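Local structure of ABM domain-containing protein (Deinococcus radiodurans, 3E8O) at residues L40-A44 / L55-S59; T18-S22 / E72-L77. The protein is of unknown function but is probably a monooxygenase of the antibiotic-biosynthesis type, a dimeric protein with a ferredoxin-like fold. All blocks are in the same frame, centred on the assembly; numbering follows the deposited sequence.

Contact 1. Residues L40-A44 / L55-S59; sequences LVHIA and LYLVS
L40 sets its CB against V58, CB to CB at 4.0 Å, at the place where helix 33-47 rests on strand 53-61. Its CG stands beside the backbone N (chi1 -72°), and the CD2 branch also touches CG1 of V58, the two side chains crossing at a slant. Both methyls of V58 come against the carbonyl O of L40, CG2 at 3.6 Å, and CG1 touches L40 CB as well; that carbonyl is already engaged by A44 N in the helix. V41 adds a looser touch, methyl CG2 to methyl CG2 of V58 at 4.3 Å; both V41 and L40 also pack on L62 of the second subunit. Three residues after L40, I43 brings its CG2 methyl to the phenol end of Y56, 3.3 Å from OH. That methyl lies anti to the backbone N, the CG1 arm being turned beside it (chi1 -67°). A44 closes the turn. Its small CB fits between the two strand side chains, 3.6 Å from Y56 CD1 and 4.0 Å from V58 CG2, and its CA comes equally near the tyrosine, obliquely to the ring. The Y56 hydroxyl is hydrogen-bonded to an unidentified molecule, probably from the crystallisation liquor, though it may mark a pocket. With segment axes 8.1 Å apart and nearly antiparallel (174°), alternate strand residues Y56 and V58 face the helix: the helix-on-sheet packing of the ferredoxin-like alpha+beta fold, found in dimeric alpha/beta-barrel proteins.

Contact 2. Residues T18-S22 / E72-L77; sequences TMVIS and EHWDNL
M19, a selenomethionine, lays its CE methyl over one face of the H73 imidazole, offset toward the rim near ND1, in a CH-pi contact 4.0 Å from the ring centroid. This holds for the conformer described; a second was also modelled, so the overlap need not be permanent. The chain runs out with CG anti to the backbone N, then bends at chi3 (83°) to bring the methyl above the ring. I21 flanks the same imidazole, its CG1 3.8 Å from CD2 of H73, and the ring also meets H23 of the second subunit edge-to-face. Between these side chains the backbones pair as antiparallel strands: V20 with W74 and S22 with E72 are hydrogen-bonded pairs, each closed by two N-H...O bonds, and I21 with H73 is the non-hydrogen-bonded pair between them. This joins strands 20-27 and 67-74, the two central strands of the four-stranded antiparallel sheet of the ferredoxin-like fold. On the sheet face carrying V20, S22, E72 and W74, the carboxylate of E72 is gripped twice. W74 NE1 donates to E72 OE1 from within the indole plane, 2.8 Å away and nearly straight at 165°, meeting the oxygen on its anti side; this ties down the carboxylate and the indole together. OE2 receives a water that also accepts from S22 OG. Past the end of strand 67-74, L77 CG packs at 3.7 Å on V20 CG2, the two side chains crossing at about a right angle. There a second water donates to T18 O and accepts from L77 N at the start of helix 77-84, where N76 is the N-cap and its OD1 takes the backbone N of A79.

In the fold
From the N terminus, the chain enters contact 2 at once with residues 18-22, which lead into strand 20-27, and then climbs into helix 33-47, which supplies residues 40-44. A short return brings in residues 55-59 on strand 53-61, so contact 1 closes a small loop. The hairpin partner, strand 67-74, then comes back beside strand 20-27 and, with residues 72-77, closes the much wider loop of contact 2, which encloses contact 1 entirely. The two meet within the sheet: L55 O probably accepts from H73 N, and the ring of Y56 packs on the carboxylate of E72. Contact 1 thus fixes a helix to the sheet, contact 2 joins its central strands, and both border the second subunit.

Contact 1. Residues L40-A44 / L55-S59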
loop_
_atom_site.group_PDB
_atom_site.type_symbol
_atom_site.label_atom_id
_atom_site.label_comp_id
_atom_site.label_asym_id
_atom_site.label_seq_id
_atom_site.Cartn_x
_atom_site.Cartn_y
_atom_site.Cartn_z
ATOM N N LEU A 40 10.106 -7.233 -7.918
ATOM C CA LEU A 40 8.986 -6.333 -7.682
ATOM C C LEU A 40 9.222 -4.942 -8.306
ATOM O O LEU A 40 8.351 -4.365 -8.925
ATOM C CB LEU A 40 8.641 -6.232 -6.191
ATOM C CG LEU A 40 7.976 -7.444 -5.546
ATOM C CD1 LEU A 40 7.946 -7.311 -4.033
ATOM C CD2 LEU A 40 6.544 -7.640 -6.124
ATOM N N VAL A 41 10.430 -4.431 -8.135
ATOM C CA VAL A 41 10.772 -3.116 -8.691
ATOM C C VAL A 41 10.680 -3.181 -10.218
ATOM O O VAL A 41 10.189 -2.246 -10.866
ATOM C CB VAL A 41 12.163 -2.662 -8.167
ATOM C CG1 VAL A 41 12.695 -1.481 -8.967
ATOM C CG2 VAL A 41 12.056 -2.332 -6.663
ATOM N N HIS A 42 11.114 -4.303 -10.789
ATOM C CA HIS A 42 11.084 -4.486 -12.249
ATOM C C HIS A 42 9.651 -4.523 -12.761
ATOM O O HIS A 42 9.303 -3.847 -13.739
ATOM C CB HIS A 42 11.844 -5.733 -12.689
ATOM C CG HIS A 42 11.757 -5.998 -14.156
ATOM N ND1 HIS A 42 10.678 -6.642 -14.737
ATOM C CD2 HIS A 42 12.600 -5.681 -15.166
ATOM C CE1 HIS A 42 10.867 -6.703 -16.046
ATOM N NE2 HIS A 42 12.026 -6.129 -16.329
ATOM N N ILE A 43 8.821 -5.291 -12.074
ATOM C CA ILE A 43 7.388 -5.430 -12.431
ATOM C C ILE A 43 6.685 -4.068 -12.348
ATOM O O ILE A 43 5.901 -3.686 -13.204
ATOM C CB ILE A 43 6.688 -6.455 -11.525
ATOM C CG1 ILE A 43 7.232 -7.875 -11.790
ATOM C CG2 ILE A 43 5.173 -6.415 -11.726
ATOM C CD1 ILE A 43 7.034 -8.844 -10.533
ATOM N N ALA A 44 7.001 -3.311 -11.312
ATOM C CA ALA A 44 6.393 -1.988 -11.146
ATOM C C ALA A 44 6.771 -1.028 -12.267
ATOM O O ALA A 44 5.931 -0.309 -12.772
ATOM C CB ALA A 44 6.748 -1.404 -9.741
ATOM N N LEU A 55 -1.659 3.877 -10.859
ATOM C CA LEU A 55 -0.723 3.748 -9.735
ATOM C C LEU A 55 -0.285 2.296 -9.630
ATOM O O LEU A 55 -1.097 1.387 -9.744
ATOM C CB LEU A 55 -1.387 4.112 -8.412
ATOM C CG LEU A 55 -0.460 4.185 -7.190
ATOM C CD1 LEU A 55 0.512 5.359 -7.278
ATOM C CD2 LEU A 55 -1.310 4.261 -5.926
ATOM N N TYR A 56 0.990 2.088 -9.405
ATOM C CA TYR A 56 1.532 0.738 -9.121
ATOM C C TYR A 56 2.754 0.913 -8.242
ATOM O O TYR A 56 3.792 1.376 -8.677
ATOM C CB TYR A 56 1.882 -0.005 -10.407
ATOM C CG TYR A 56 2.034 -1.495 -10.223
ATOM C CD1 TYR A 56 3.162 -2.034 -9.686
ATOM C CD2 TYR A 56 1.073 -2.373 -10.690
ATOM C CE1 TYR A 56 3.305 -3.397 -9.526
ATOM C CE2 TYR A 56 1.215 -3.720 -10.561
ATOM C CZ TYR A 56 2.339 -4.247 -9.987
ATOM O OH TYR A 56 2.558 -5.592 -9.810
ATOM N N LEU A 57 2.582 0.588 -6.979
ATOM C CA LEU A 57 3.625 0.694 -5.972
ATOM C C LEU A 57 3.909 -0.664 -5.335
ATOM O O LEU A 57 3.012 -1.453 -5.038
ATOM C CB LEU A 57 3.190 1.633 -4.836
ATOM C CG LEU A 57 2.861 3.060 -5.181
ATOM C CD1 LEU A 57 2.252 3.786 -3.961
ATOM C CD2 LEU A 57 4.070 3.779 -5.712
ATOM N N VAL A 58 5.197 -0.914 -5.148
ATOM C CA VAL A 58 5.658 -2.097 -4.471
ATOM C C VAL A 58 6.432 -1.635 -3.240
ATOM O O VAL A 58 7.265 -0.723 -3.322
ATOM C CB VAL A 58 6.490 -3.007 -5.366
ATOM C CG1 VAL A 58 5.615 -3.618 -6.476
ATOM C CG2 VAL A 58 7.780 -2.318 -6.024
ATOM N N SER A 59 6.096 -2.190 -2.081
ATOM C CA SER A 59 6.638 -1.682 -0.801
ATOM C C SER A 59 6.873 -2.808 0.178
ATOM O O SER A 59 6.348 -3.902 0.032
ATOM C CB SER A 59 5.702 -0.589 -0.232
ATOM O OG SER A 59 4.403 -1.102 0.085
#

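Contact 2. Residues T18-S22 / E72-L77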
loop_
_atom_site.group_PDB
_atom_site.type_symbol
_atom_site.label_atom_id
_atom_site.label_comp_id
_atom_site.label_asym_id
_atom_site.label_seq_id
_atom_site.Cartn_x
_atom_site.Cartn_y
_atom_site.Cartn_z
ATOM N N THR A 18 -15.421 3.132 -13.458
ATOM C CA THR A 18 -15.142 3.161 -11.976
ATOM C C THR A 18 -13.719 2.678 -11.712
ATOM O O THR A 18 -13.339 1.605 -12.171
ATOM C CB THR A 18 -16.125 2.271 -11.169
ATOM O OG1 THR A 18 -17.489 2.659 -11.446
ATOM C CG2 THR A 18 -15.813 2.354 -9.631
HETATM N N MSE A 19 -12.943 3.515 -11.004
HETATM C CA MSE A 19 -11.548 3.168 -10.672
HETATM C C MSE A 19 -11.566 1.930 -9.820
HETATM O O MSE A 19 -12.519 1.671 -9.077
HETATM C CB MSE A 19 -10.807 4.274 -9.935
HETATM C CG MSE A 19 -9.299 4.091 -9.846
HETATM SE SE MSE A 19 -8.332 5.549 -8.939
HETATM C CE MSE A 19 -8.610 4.956 -7.155
ATOM N N VAL A 20 -10.516 1.158 -9.943
ATOM C CA VAL A 20 -10.370 -0.099 -9.188
ATOM C C VAL A 20 -9.066 -0.048 -8.408
ATOM O O VAL A 20 -8.018 0.335 -8.942
ATOM C CB VAL A 20 -10.317 -1.321 -10.126
ATOM C CG1 VAL A 20 -10.186 -2.626 -9.357
ATOM C CG2 VAL A 20 -11.567 -1.326 -11.020
ATOM N N ILE A 21 -9.145 -0.448 -7.149
ATOM C CA ILE A 21 -7.982 -0.532 -6.272
ATOM C C ILE A 21 -7.659 -1.979 -6.037
ATOM O O ILE A 21 -8.542 -2.759 -5.699
ATOM C CB ILE A 21 -8.285 0.111 -4.937
ATOM C CG1 ILE A 21 -8.515 1.627 -5.102
ATOM C CG2 ILE A 21 -7.179 -0.237 -3.926
ATOM C CD1 ILE A 21 -9.027 2.307 -3.807
ATOM N N SER A 22 -6.398 -2.336 -6.242
ATOM C CA SER A 22 -5.902 -3.702 -5.924
ATOM C C SER A 22 -4.960 -3.638 -4.734
ATOM O O SER A 22 -4.110 -2.733 -4.641
ATOM C CB SER A 22 -5.119 -4.259 -7.114
ATOM O OG SER A 22 -4.864 -5.654 -7.019
ATOM N N GLU A 72 -2.195 -1.032 -6.310
ATOM C CA GLU A 72 -2.469 -0.643 -7.696
ATOM C C GLU A 72 -3.783 0.094 -7.817
ATOM O O GLU A 72 -4.742 -0.258 -7.170
ATOM C CB GLU A 72 -2.560 -1.888 -8.635
ATOM C CG GLU A 72 -1.562 -2.984 -8.363
ATOM C CD GLU A 72 -1.737 -4.257 -9.143
ATOM O OE1 GLU A 72 -2.231 -4.197 -10.296
ATOM O OE2 GLU A 72 -1.321 -5.334 -8.620
ATOM N N HIS A 73 -3.796 1.090 -8.696
ATOM C CA HIS A 73 -5.029 1.778 -9.089
ATOM C C HIS A 73 -5.151 1.685 -10.596
ATOM O O HIS A 73 -4.220 2.003 -11.315
ATOM C CB HIS A 73 -5.047 3.262 -8.694
ATOM C CG HIS A 73 -5.004 3.506 -7.233
ATOM N ND1 HIS A 73 -4.929 4.786 -6.729
ATOM C CD2 HIS A 73 -4.995 2.666 -6.167
ATOM C CE1 HIS A 73 -4.912 4.716 -5.407
ATOM N NE2 HIS A 73 -4.938 3.446 -5.041
ATOM N N TRP A 74 -6.283 1.173 -11.051
ATOM C CA TRP A 74 -6.606 0.981 -12.483
ATOM C C TRP A 74 -7.803 1.809 -12.851
ATOM O O TRP A 74 -8.764 1.930 -12.096
ATOM C CB TRP A 74 -6.892 -0.512 -12.762
ATOM C CG TRP A 74 -5.648 -1.357 -12.642
ATOM C CD1 TRP A 74 -5.225 -2.038 -11.535
ATOM C CD2 TRP A 74 -4.636 -1.533 -13.634
ATOM N NE1 TRP A 74 -3.992 -2.598 -11.769
ATOM C CE2 TRP A 74 -3.614 -2.320 -13.059
ATOM C CE3 TRP A 74 -4.483 -1.088 -14.953
ATOM C CZ2 TRP A 74 -2.470 -2.660 -13.737
ATOM C CZ3 TRP A 74 -3.334 -1.438 -15.622
ATOM C CH2 TRP A 74 -2.356 -2.199 -15.024
ATOM N N ASP A 75 -7.799 2.321 -14.070
ATOM C CA ASP A 75 -8.887 3.197 -14.508
ATOM C C ASP A 75 -10.223 2.494 -14.483
ATOM O O ASP A 75 -11.234 3.075 -14.205
ATOM C CB ASP A 75 -8.614 3.731 -15.904
ATOM C CG ASP A 75 -9.645 4.690 -16.331
ATOM O OD1 ASP A 75 -9.693 5.800 -15.752
ATOM O OD2 ASP A 75 -10.461 4.289 -17.187
ATOM N N ASN A 76 -10.199 1.205 -14.834
ATOM C CA ASN A 76 -11.414 0.397 -14.859
ATOM C C ASN A 76 -11.040 -1.065 -14.811
ATOM O O ASN A 76 -9.878 -1.447 -14.971
ATOM C CB ASN A 76 -12.273 0.730 -16.070
ATOM C CG ASN A 76 -11.511 0.598 -17.360
ATOM O OD1 ASN A 76 -11.208 -0.493 -17.783
ATOM N ND2 ASN A 76 -11.115 1.721 -17.949
ATOM N N LEU A 77 -12.043 -1.883 -14.536
ATOM C CA LEU A 77 -11.855 -3.325 -14.443
ATOM C C LEU A 77 -11.311 -3.946 -15.701
ATOM O O LEU A 77 -10.473 -4.836 -15.651
ATOM C CB LEU A 77 -13.133 -4.058 -14.057
ATOM C CG LEU A 77 -13.483 -4.078 -12.595
ATOM C CD1 LEU A 77 -14.924 -4.632 -12.396
ATOM C CD2 LEU A 77 -12.485 -4.907 -11.799
HETATM O O HOH W 1 -14.465 -0.660 -13.310
HETATM O O HOH W 2 -2.279 -5.632 -6.057
#